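Local structure of phospholipase C-beta (PLC-beta) (3QR0) at residues Gly677-Thr682 and Cys802-Asp807; Val671-Tyr676 and Phe706-Val711; Val683-Lys688 and Asp806-Ala811. The protein is a calcium-binding, multidomain phospholipase of the PLC-beta family that combines a PH domain, EF-hand modules, a split TIM barrel and a C2 domain. All coordinates share one frame; numbering follows the deposited sequence.

Contact 1 (Gly677-Thr682 and Cys802-Asp807)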
loop_
_atom_site.group_PDB
_atom_site.type_symbol
_atom_site.label_atom_id
_atom_site.label_comp_id
_atom_site.label_asym_id
_atom_site.label_seq_id
_atom_site.Cartn_x
_atom_site.Cartn_y
_atom_site.Cartn_z
ATOM N N GLY A 677 10.273 -2.440 14.065
ATOM C CA GLY A 677 11.503 -1.750 13.692
ATOM C C GLY A 677 12.666 -2.625 14.088
ATOM O O GLY A 677 12.645 -3.821 13.831
ATOM N N LEU A 678 13.671 -2.047 14.738
ATOM C CA LEU A 678 14.720 -2.853 15.348
ATOM C C LEU A 678 14.084 -3.814 16.353
ATOM O O LEU A 678 13.019 -3.518 16.902
ATOM C CB LEU A 678 15.761 -1.983 16.055
ATOM C CG LEU A 678 16.699 -1.132 15.187
ATOM C CD1 LEU A 678 17.788 -0.532 16.064
ATOM C CD2 LEU A 678 17.317 -1.946 14.061
ATOM N N PRO A 679 14.725 -4.968 16.595
ATOM C CA PRO A 679 14.188 -5.903 17.580
ATOM C C PRO A 679 13.874 -5.238 18.922
ATOM O O PRO A 679 12.819 -5.497 19.494
ATOM C CB PRO A 679 15.309 -6.937 17.725
ATOM C CG PRO A 679 15.988 -6.930 16.415
ATOM C CD PRO A 679 15.906 -5.519 15.905
ATOM N N THR A 680 14.765 -4.367 19.393
ATOM C CA THR A 680 14.564 -3.661 20.667
ATOM C C THR A 680 13.371 -2.687 20.649
ATOM O O THR A 680 12.863 -2.314 21.705
ATOM C CB THR A 680 15.843 -2.897 21.096
ATOM O OG1 THR A 680 15.770 -2.566 22.489
ATOM C CG2 THR A 680 16.035 -1.626 20.272
ATOM N N ASP A 681 12.936 -2.278 19.458
ATOM C CA ASP A 681 11.804 -1.358 19.300
ATOM C C ASP A 681 10.521 -2.053 18.842
ATOM O O ASP A 681 9.493 -1.397 18.653
ATOM C CB ASP A 681 12.150 -0.272 18.274
ATOM C CG ASP A 681 13.285 0.633 18.725
ATOM O OD1 ASP A 681 13.471 0.797 19.944
ATOM O OD2 ASP A 681 13.987 1.190 17.853
ATOM N N THR A 682 10.573 -3.366 18.647
ATOM C CA THR A 682 9.427 -4.091 18.123
ATOM C C THR A 682 8.520 -4.539 19.270
ATOM O O THR A 682 8.963 -5.223 20.183
ATOM C CB THR A 682 9.883 -5.273 17.258
ATOM O OG1 THR A 682 10.572 -4.759 16.110
ATOM C CG2 THR A 682 8.697 -6.114 16.809
ATOM N N CYS A 802 12.494 -13.012 18.598
ATOM C CA CYS A 802 11.182 -13.469 19.068
ATOM C C CYS A 802 10.154 -12.332 19.151
ATOM O O CYS A 802 8.959 -12.580 19.020
ATOM C CB CYS A 802 11.300 -14.169 20.424
ATOM S SG CYS A 802 12.157 -15.772 20.351
ATOM N N ALA A 803 10.616 -11.095 19.348
ATOM C CA ALA A 803 9.716 -9.926 19.388
ATOM C C ALA A 803 8.829 -9.769 18.142
ATOM O O ALA A 803 7.763 -9.169 18.223
ATOM C CB ALA A 803 10.517 -8.645 19.613
ATOM N N PHE A 804 9.279 -10.284 16.999
ATOM C CA PHE A 804 8.517 -10.196 15.741
ATOM C C PHE A 804 7.395 -11.221 15.593
ATOM O O PHE A 804 6.504 -11.050 14.750
ATOM C CB PHE A 804 9.469 -10.333 14.556
ATOM C CG PHE A 804 10.451 -9.214 14.457
ATOM C CD1 PHE A 804 10.088 -8.010 13.860
ATOM C CD2 PHE A 804 11.727 -9.346 14.975
ATOM C CE1 PHE A 804 10.993 -6.961 13.777
ATOM C CE2 PHE A 804 12.636 -8.304 14.889
ATOM C CZ PHE A 804 12.273 -7.113 14.293
ATOM N N GLU A 805 7.433 -12.279 16.402
ATOM C CA GLU A 805 6.493 -13.389 16.249
ATOM C C GLU A 805 5.086 -12.990 16.668
ATOM O O GLU A 805 4.897 -12.028 17.423
ATOM C CB GLU A 805 6.956 -14.610 17.050
ATOM C CG GLU A 805 8.275 -15.211 16.574
ATOM C CD GLU A 805 8.203 -15.777 15.162
ATOM O OE1 GLU A 805 7.143 -16.323 14.788
ATOM O OE2 GLU A 805 9.207 -15.674 14.421
ATOM N N ASP A 806 4.104 -13.735 16.168
ATOM C CA ASP A 806 2.694 -13.515 16.511
ATOM C C ASP A 806 2.411 -13.691 18.010
ATOM O O ASP A 806 1.456 -13.115 18.528
ATOM C CB ASP A 806 1.787 -14.450 15.695
ATOM C CG ASP A 806 1.709 -14.071 14.218
ATOM O OD1 ASP A 806 2.342 -13.078 13.782
ATOM O OD2 ASP A 806 0.990 -14.776 13.478
ATOM N N ASP A 807 3.232 -14.491 18.693
ATOM C CA ASP A 807 3.174 -14.643 20.148
ATOM C C ASP A 807 4.606 -14.582 20.700
ATOM O O ASP A 807 5.248 -15.620 20.887
ATOM C CB ASP A 807 2.487 -15.964 20.512
ATOM C CG ASP A 807 2.261 -16.124 22.013
ATOM O OD1 ASP A 807 2.864 -15.381 22.816
ATOM O OD2 ASP A 807 1.480 -17.027 22.391
HETATM O O HOH W 1 7.133 -7.792 20.550
#

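Contact 2 (Val671-Tyr676 and Phe706-Val711)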
loop_
_atom_site.group_PDB
_atom_site.type_symbol
_atom_site.label_atom_id
_atom_site.label_comp_id
_atom_site.label_asym_id
_atom_site.label_seq_id
_atom_site.Cartn_x
_atom_site.Cartn_y
_atom_site.Cartn_z
ATOM N N VAL A 671 -9.293 -1.935 19.555
ATOM C CA VAL A 671 -8.180 -1.393 18.795
ATOM C C VAL A 671 -6.870 -1.810 19.444
ATOM O O VAL A 671 -6.749 -1.826 20.674
ATOM C CB VAL A 671 -8.256 0.139 18.708
ATOM C CG1 VAL A 671 -7.111 0.695 17.836
ATOM C CG2 VAL A 671 -9.620 0.566 18.164
ATOM N N GLU A 672 -5.912 -2.183 18.603
ATOM C CA GLU A 672 -4.571 -2.542 19.036
ATOM C C GLU A 672 -3.543 -1.616 18.382
ATOM O O GLU A 672 -3.768 -1.092 17.293
ATOM C CB GLU A 672 -4.268 -3.981 18.639
ATOM C CG GLU A 672 -5.023 -5.025 19.419
ATOM C CD GLU A 672 -4.781 -6.414 18.867
ATOM O OE1 GLU A 672 -5.382 -6.740 17.823
ATOM O OE2 GLU A 672 -3.982 -7.167 19.466
ATOM N N VAL A 673 -2.415 -1.421 19.054
ATOM C CA VAL A 673 -1.335 -0.601 18.524
ATOM C C VAL A 673 -0.020 -1.355 18.670
ATOM O O VAL A 673 0.337 -1.787 19.770
ATOM C CB VAL A 673 -1.241 0.764 19.236
ATOM C CG1 VAL A 673 -0.121 1.605 18.628
ATOM C CG2 VAL A 673 -2.573 1.508 19.136
ATOM N N GLU A 674 0.674 -1.534 17.554
ATOM C CA GLU A 674 1.935 -2.269 17.525
ATOM C C GLU A 674 3.037 -1.412 16.917
ATOM O O GLU A 674 2.762 -0.416 16.233
ATOM C CB GLU A 674 1.767 -3.582 16.742
ATOM C CG GLU A 674 0.895 -4.594 17.482
ATOM C CD GLU A 674 0.965 -6.014 16.937
ATOM O OE1 GLU A 674 1.548 -6.244 15.853
ATOM O OE2 GLU A 674 0.434 -6.916 17.626
ATOM N N MET A 675 4.283 -1.793 17.189
ATOM C CA MET A 675 5.441 -1.150 16.578
ATOM C C MET A 675 6.383 -2.210 16.020
ATOM O O MET A 675 6.609 -3.246 16.658
ATOM C CB MET A 675 6.167 -0.258 17.594
ATOM C CG MET A 675 7.370 0.490 17.031
ATOM S SD MET A 675 8.000 1.818 18.087
ATOM C CE MET A 675 6.528 2.824 18.306
ATOM N N TYR A 676 6.912 -1.951 14.823
ATOM C CA TYR A 676 7.895 -2.826 14.177
ATOM C C TYR A 676 9.076 -1.983 13.733
ATOM O O TYR A 676 8.901 -0.936 13.103
ATOM C CB TYR A 676 7.299 -3.553 12.958
ATOM C CG TYR A 676 5.854 -3.930 13.127
ATOM C CD1 TYR A 676 5.483 -4.996 13.938
ATOM C CD2 TYR A 676 4.851 -3.207 12.498
ATOM C CE1 TYR A 676 4.143 -5.336 14.116
ATOM C CE2 TYR A 676 3.513 -3.538 12.669
ATOM C CZ TYR A 676 3.166 -4.606 13.475
ATOM O OH TYR A 676 1.836 -4.936 13.645
ATOM N N PHE A 706 -1.192 4.497 25.285
ATOM C CA PHE A 706 -0.194 3.458 25.080
ATOM C C PHE A 706 1.160 4.141 24.870
ATOM O O PHE A 706 1.312 4.942 23.954
ATOM C CB PHE A 706 -0.514 2.617 23.838
ATOM C CG PHE A 706 -1.859 1.924 23.868
ATOM C CD1 PHE A 706 -2.636 1.856 22.713
ATOM C CD2 PHE A 706 -2.334 1.313 25.020
ATOM C CE1 PHE A 706 -3.866 1.199 22.716
ATOM C CE2 PHE A 706 -3.562 0.659 25.029
ATOM C CZ PHE A 706 -4.328 0.606 23.878
ATOM N N VAL A 707 2.141 3.812 25.706
ATOM C CA VAL A 707 3.438 4.486 25.686
ATOM C C VAL A 707 4.539 3.591 25.133
ATOM O O VAL A 707 4.763 2.496 25.640
ATOM C CB VAL A 707 3.843 4.931 27.109
ATOM C CG1 VAL A 707 5.201 5.630 27.091
ATOM C CG2 VAL A 707 2.772 5.844 27.713
ATOM N N PHE A 708 5.222 4.062 24.094
ATOM C CA PHE A 708 6.447 3.431 23.612
ATOM C C PHE A 708 7.601 4.309 24.086
ATOM O O PHE A 708 8.037 5.215 23.378
ATOM C CB PHE A 708 6.444 3.315 22.085
ATOM C CG PHE A 708 5.289 2.526 21.539
ATOM C CD1 PHE A 708 4.072 3.141 21.291
ATOM C CD2 PHE A 708 5.419 1.173 21.267
ATOM C CE1 PHE A 708 2.999 2.416 20.783
ATOM C CE2 PHE A 708 4.352 0.440 20.757
ATOM C CZ PHE A 708 3.140 1.062 20.519
ATOM N N LYS A 709 8.078 4.029 25.296
ATOM C CA LYS A 709 8.934 4.952 26.041
ATOM C C LYS A 709 10.204 5.342 25.289
ATOM O O LYS A 709 10.492 6.529 25.131
ATOM C CB LYS A 709 9.290 4.340 27.406
ATOM C CG LYS A 709 10.066 5.249 28.345
ATOM C CD LYS A 709 9.318 6.540 28.651
ATOM C CE LYS A 709 9.919 7.253 29.849
ATOM N NZ LYS A 709 9.280 8.579 30.069
ATOM N N LYS A 710 10.956 4.349 24.829
ATOM C CA LYS A 710 12.229 4.597 24.163
ATOM C C LYS A 710 12.298 3.860 22.837
ATOM O O LYS A 710 12.462 2.641 22.806
ATOM C CB LYS A 710 13.397 4.161 25.047
ATOM C CG LYS A 710 14.768 4.460 24.440
ATOM C CD LYS A 710 15.903 4.082 25.385
ATOM C CE LYS A 710 17.251 4.539 24.835
ATOM N NZ LYS A 710 18.393 4.063 25.678
ATOM N N VAL A 711 12.169 4.608 21.747
ATOM C CA VAL A 711 12.381 4.061 20.414
ATOM C C VAL A 711 13.812 4.387 19.998
ATOM O O VAL A 711 14.124 5.532 19.662
ATOM C CB VAL A 711 11.388 4.652 19.400
ATOM C CG1 VAL A 711 11.565 3.986 18.035
ATOM C CG2 VAL A 711 9.956 4.494 19.909
#

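Contact 3 (Val683-Lys688 and Asp806-Ala811)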
loop_
_atom_site.group_PDB
_atom_site.type_symbol
_atom_site.label_atom_id
_atom_site.label_comp_id
_atom_site.label_asym_id
_atom_site.label_seq_id
_atom_site.Cartn_x
_atom_site.Cartn_y
_atom_site.Cartn_z
ATOM N N VAL A 683 7.257 -4.124 19.212
ATOM C CA VAL A 683 6.274 -4.399 20.255
ATOM C C VAL A 683 5.014 -4.978 19.624
ATOM O O VAL A 683 4.311 -4.290 18.867
ATOM C CB VAL A 683 5.904 -3.111 21.024
ATOM C CG1 VAL A 683 4.838 -3.405 22.083
ATOM C CG2 VAL A 683 7.144 -2.486 21.663
ATOM N N ARG A 684 4.746 -6.246 19.927
ATOM C CA ARG A 684 3.545 -6.927 19.461
ATOM C C ARG A 684 2.745 -7.508 20.621
ATOM O O ARG A 684 3.315 -7.932 21.623
ATOM C CB ARG A 684 3.925 -8.040 18.495
ATOM C CG ARG A 684 4.572 -7.530 17.219
ATOM C CD ARG A 684 4.510 -8.565 16.119
ATOM N NE ARG A 684 3.142 -8.806 15.677
ATOM C CZ ARG A 684 2.761 -9.807 14.885
ATOM N NH1 ARG A 684 3.646 -10.688 14.420
ATOM N NH2 ARG A 684 1.485 -9.929 14.557
ATOM N N LYS A 685 1.422 -7.526 20.456
ATOM C CA LYS A 685 0.489 -8.129 21.413
ATOM C C LYS A 685 0.640 -7.568 22.831
ATOM O O LYS A 685 0.575 -8.317 23.805
ATOM C CB LYS A 685 0.648 -9.659 21.445
ATOM C CG LYS A 685 0.536 -10.347 20.099
ATOM C CD LYS A 685 -0.857 -10.217 19.488
ATOM C CE LYS A 685 -0.968 -11.056 18.213
ATOM N NZ LYS A 685 -2.146 -10.690 17.373
ATOM N N LYS A 686 0.840 -6.257 22.936
ATOM C CA LYS A 686 0.992 -5.595 24.235
ATOM C C LYS A 686 -0.173 -4.650 24.542
ATOM O O LYS A 686 -0.642 -4.609 25.675
ATOM C CB LYS A 686 2.313 -4.821 24.285
ATOM C CG LYS A 686 2.609 -4.161 25.633
ATOM C CD LYS A 686 3.933 -3.395 25.603
ATOM C CE LYS A 686 4.298 -2.860 26.986
ATOM N NZ LYS A 686 5.723 -2.415 27.049
ATOM N N PHE A 687 -0.624 -3.905 23.531
ATOM C CA PHE A 687 -1.594 -2.830 23.708
ATOM C C PHE A 687 -2.930 -3.110 23.022
ATOM O O PHE A 687 -2.997 -3.242 21.801
ATOM C CB PHE A 687 -1.030 -1.527 23.151
ATOM C CG PHE A 687 0.173 -1.014 23.885
ATOM C CD1 PHE A 687 1.349 -0.739 23.207
ATOM C CD2 PHE A 687 0.125 -0.788 25.256
ATOM C CE1 PHE A 687 2.461 -0.245 23.883
ATOM C CE2 PHE A 687 1.235 -0.302 25.934
ATOM C CZ PHE A 687 2.400 -0.034 25.247
ATOM N N LYS A 688 -3.992 -3.171 23.815
ATOM C CA LYS A 688 -5.331 -3.450 23.317
ATOM C C LYS A 688 -6.344 -2.633 24.114
ATOM O O LYS A 688 -6.289 -2.626 25.337
ATOM C CB LYS A 688 -5.622 -4.943 23.468
ATOM C CG LYS A 688 -7.008 -5.382 23.018
ATOM C CD LYS A 688 -7.159 -6.889 23.156
ATOM C CE LYS A 688 -8.610 -7.309 23.173
ATOM N NZ LYS A 688 -8.737 -8.793 23.178
ATOM N N ASP A 806 4.104 -13.735 16.168
ATOM C CA ASP A 806 2.694 -13.515 16.511
ATOM C C ASP A 806 2.411 -13.691 18.010
ATOM O O ASP A 806 1.456 -13.115 18.528
ATOM C CB ASP A 806 1.787 -14.450 15.695
ATOM C CG ASP A 806 1.709 -14.071 14.218
ATOM O OD1 ASP A 806 2.342 -13.078 13.782
ATOM O OD2 ASP A 806 0.990 -14.776 13.478
ATOM N N ASP A 807 3.232 -14.491 18.693
ATOM C CA ASP A 807 3.174 -14.643 20.148
ATOM C C ASP A 807 4.606 -14.582 20.700
ATOM O O ASP A 807 5.248 -15.620 20.887
ATOM C CB ASP A 807 2.487 -15.964 20.512
ATOM C CG ASP A 807 2.261 -16.124 22.013
ATOM O OD1 ASP A 807 2.864 -15.381 22.816
ATOM O OD2 ASP A 807 1.480 -17.027 22.391
ATOM N N PRO A 808 5.118 -13.356 20.942
ATOM C CA PRO A 808 6.515 -13.164 21.328
ATOM C C PRO A 808 6.931 -13.945 22.569
ATOM O O PRO A 808 7.994 -14.561 22.571
ATOM C CB PRO A 808 6.607 -11.652 21.594
ATOM C CG PRO A 808 5.524 -11.062 20.779
ATOM C CD PRO A 808 4.414 -12.068 20.793
ATOM N N ASP A 809 6.099 -13.921 23.605
ATOM C CA ASP A 809 6.404 -14.624 24.858
ATOM C C ASP A 809 6.510 -16.138 24.662
ATOM O O ASP A 809 7.447 -16.765 25.156
ATOM C CB ASP A 809 5.354 -14.294 25.927
ATOM C CG ASP A 809 5.409 -12.835 26.371
ATOM O OD1 ASP A 809 6.470 -12.196 26.201
ATOM O OD2 ASP A 809 4.392 -12.324 26.888
ATOM N N ALA A 810 5.560 -16.712 23.927
ATOM C CA ALA A 810 5.575 -18.147 23.630
ATOM C C ALA A 810 6.786 -18.545 22.786
ATOM O O ALA A 810 7.381 -19.599 23.006
ATOM C CB ALA A 810 4.286 -18.558 22.922
ATOM N N ALA A 811 7.142 -17.706 21.815
ATOM C CA ALA A 811 8.332 -17.944 20.992
ATOM C C ALA A 811 9.611 -17.912 21.835
ATOM O O ALA A 811 10.507 -18.734 21.644
ATOM C CB ALA A 811 8.415 -16.920 19.871
#

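Contact 1 (Gly677-Thr682 and Cys802-Asp807)
Phe804 pushes its ring edge-first into the turn that follows strand 669-676. Gly677 O lies at that edge, in the plane of the ring, 3.3 Å from Phe804 CZ. Over one face comes Thr682, whose methyl makes a CH-pi contact, with CG2 4.2 Å from the ring centroid and 27° off the normal. Thr682 CG2 lies anti to the backbone N and OG1 anti to the carbonyl carbon (chi1 -65°), which puts the methyl over the ring and beside Ala803 O, while OG1 also lies against the ring, 3.2 Å from Phe804 CE1. Within its own loop Thr682 OG1 accepts a nearly straight bond from Gly677 N (3.1 Å, 166°) and donates to Leu678 O at 2.9 Å, which fixes the hydroxyl's rotation and helps brace the turn. Leu678 O takes Thr682 OG1 on one face of its carbonyl plane and Asp681 N on the other. Pro679 adds an apolar touch, its CG 3.9 Å from Phe804 CE2. The methyl of Ala803 rests 3.8 Å from Thr682 O, and one water donates to both Thr682 O and Ala803 O. Gln586 and Ile587 of helix 586-589 also touch Phe804. An aromatic anchor like this, set where a C2 loop nears the TIM-barrel region, is consistent with the docking of the proximal C-terminal segment on the core in PLC-beta enzymes.

Contact 2 (Val671-Tyr676 and Phe706-Val711)
Met675 and Phe708 reach for each other from facing strands of the C2 beta sandwich. Strands 669-676 and 706-711 belong to different sheets and run nearly parallel, their axes 9.2 Å apart, so the contact is made almost wholly by side chains filling the space between the layers. The conformation of Met675 decides how it fits. CG stands anti to the backbone N (chi1 -178°), carrying the chain out across the gap, and a bend at the thioether (chi3 -56°) then brings the methyl over the ring. Met675 CE sits above one face of Phe708, offset toward the rim, 3.7 Å from the centroid and 22° off the normal. The sulfur approaches the same ring more obliquely in a Met-aromatic contact, and its other side chain neighbour across the gap is Val711, with SD 3.8 Å from CG2. Nearer the backbone, Met675 CB lies 3.7 Å from Phe708 CE2.

Val673 divides its two methyls between two rings. CG1, anti to the backbone N, meets the edge of Phe708 at CZ, 3.8 Å away; CG2, anti to the carbonyl carbon, meets the edge of Phe706 at CD1, 3.6 Å away. Phe687, on strand 686-688, joins this aromatic group, lying edge-to-face with Phe708 and meeting Phe706 as well, while Ile654 and Ile656 of strand 650-660 touch Val673. Glu674 points the opposite way, to the outer face of its sheet. On that outer face Tyr676 OH donates to Glu674 OE1 at 2.6 Å, arriving on the anti side of the carboxylate and somewhat out of its plane.

Contact 3 (Val683-Lys688 and Asp806-Ala811)
Asp806 OD1 takes the end of Arg684 in a salt bridge. The main bond comes from Arg684 NH1 at 2.8 Å, with an N-H...O angle of 144°; it uses the anti lone pair of OD1 and is tilted out of the guanidinium plane. Arg684 NH2 adds a weak, bent bond to the same oxygen at 3.4 Å, and a bound glycerol also hydrogen-bonds to it. The two side chains run side by side in the same direction, but their flat groups stand almost perpendicular, at 86°, so this is not the flat, two-oxygen pairing of a carboxylate with a guanidinium. Asp806 CA lies over a face of the guanidinium. A bend at chi3 (67°) brings Arg684 NH1 to Asp806 OD1 while NE stays with Glu674 in a second salt bridge; NH1 also binds Phe804 O.

At Lys685 the chain turns a corner in a left-handed backbone conformation. The Lys685 side chain folds over the Asp806 carbonyl, bringing CG to 3.3 Å and CE to 3.2 Å from Asp806 O, while NZ goes on to a glycerol. Closer to the strand backbone, Pro808 sets its ring against Arg684, with CG 3.9 Å from Arg684 O and 4.1 Å from Arg684 CB.

Pro808 opens helix 808-815, and Asp807 just before it is the N-cap: Asp807 OD1 accepts from Ala810 N at 3.2 Å, reached from above the carboxylate plane. With acids on two sides the positive charge of Arg684 is probably well stabilised, and the docking of this helix start is shared between the packing of Pro808 and, probably, electrostatic attraction at a largely solvent-accessible surface.

In the fold
Contact 2 is core: the two sheets of the C2 sandwich meet there through buried aliphatic and aromatic groups. Contacts 1 and 3 instead fasten the chain after the sandwich to one end of it, and they share Asp806 and Asp807. Of these two, contact 1 is buried and built round an aromatic ring set against a polar turn, with a bridging water, whereas contact 3 lies at the surface and combines charge with the packing of a proline. Strand 669-676 runs through the whole arrangement: one face feeds contact 2, its following turn makes contact 1, and Met675 O bonds to Val683 N at the start of the segment used in contact 3. Glu674, on its other face, also serves contact 3.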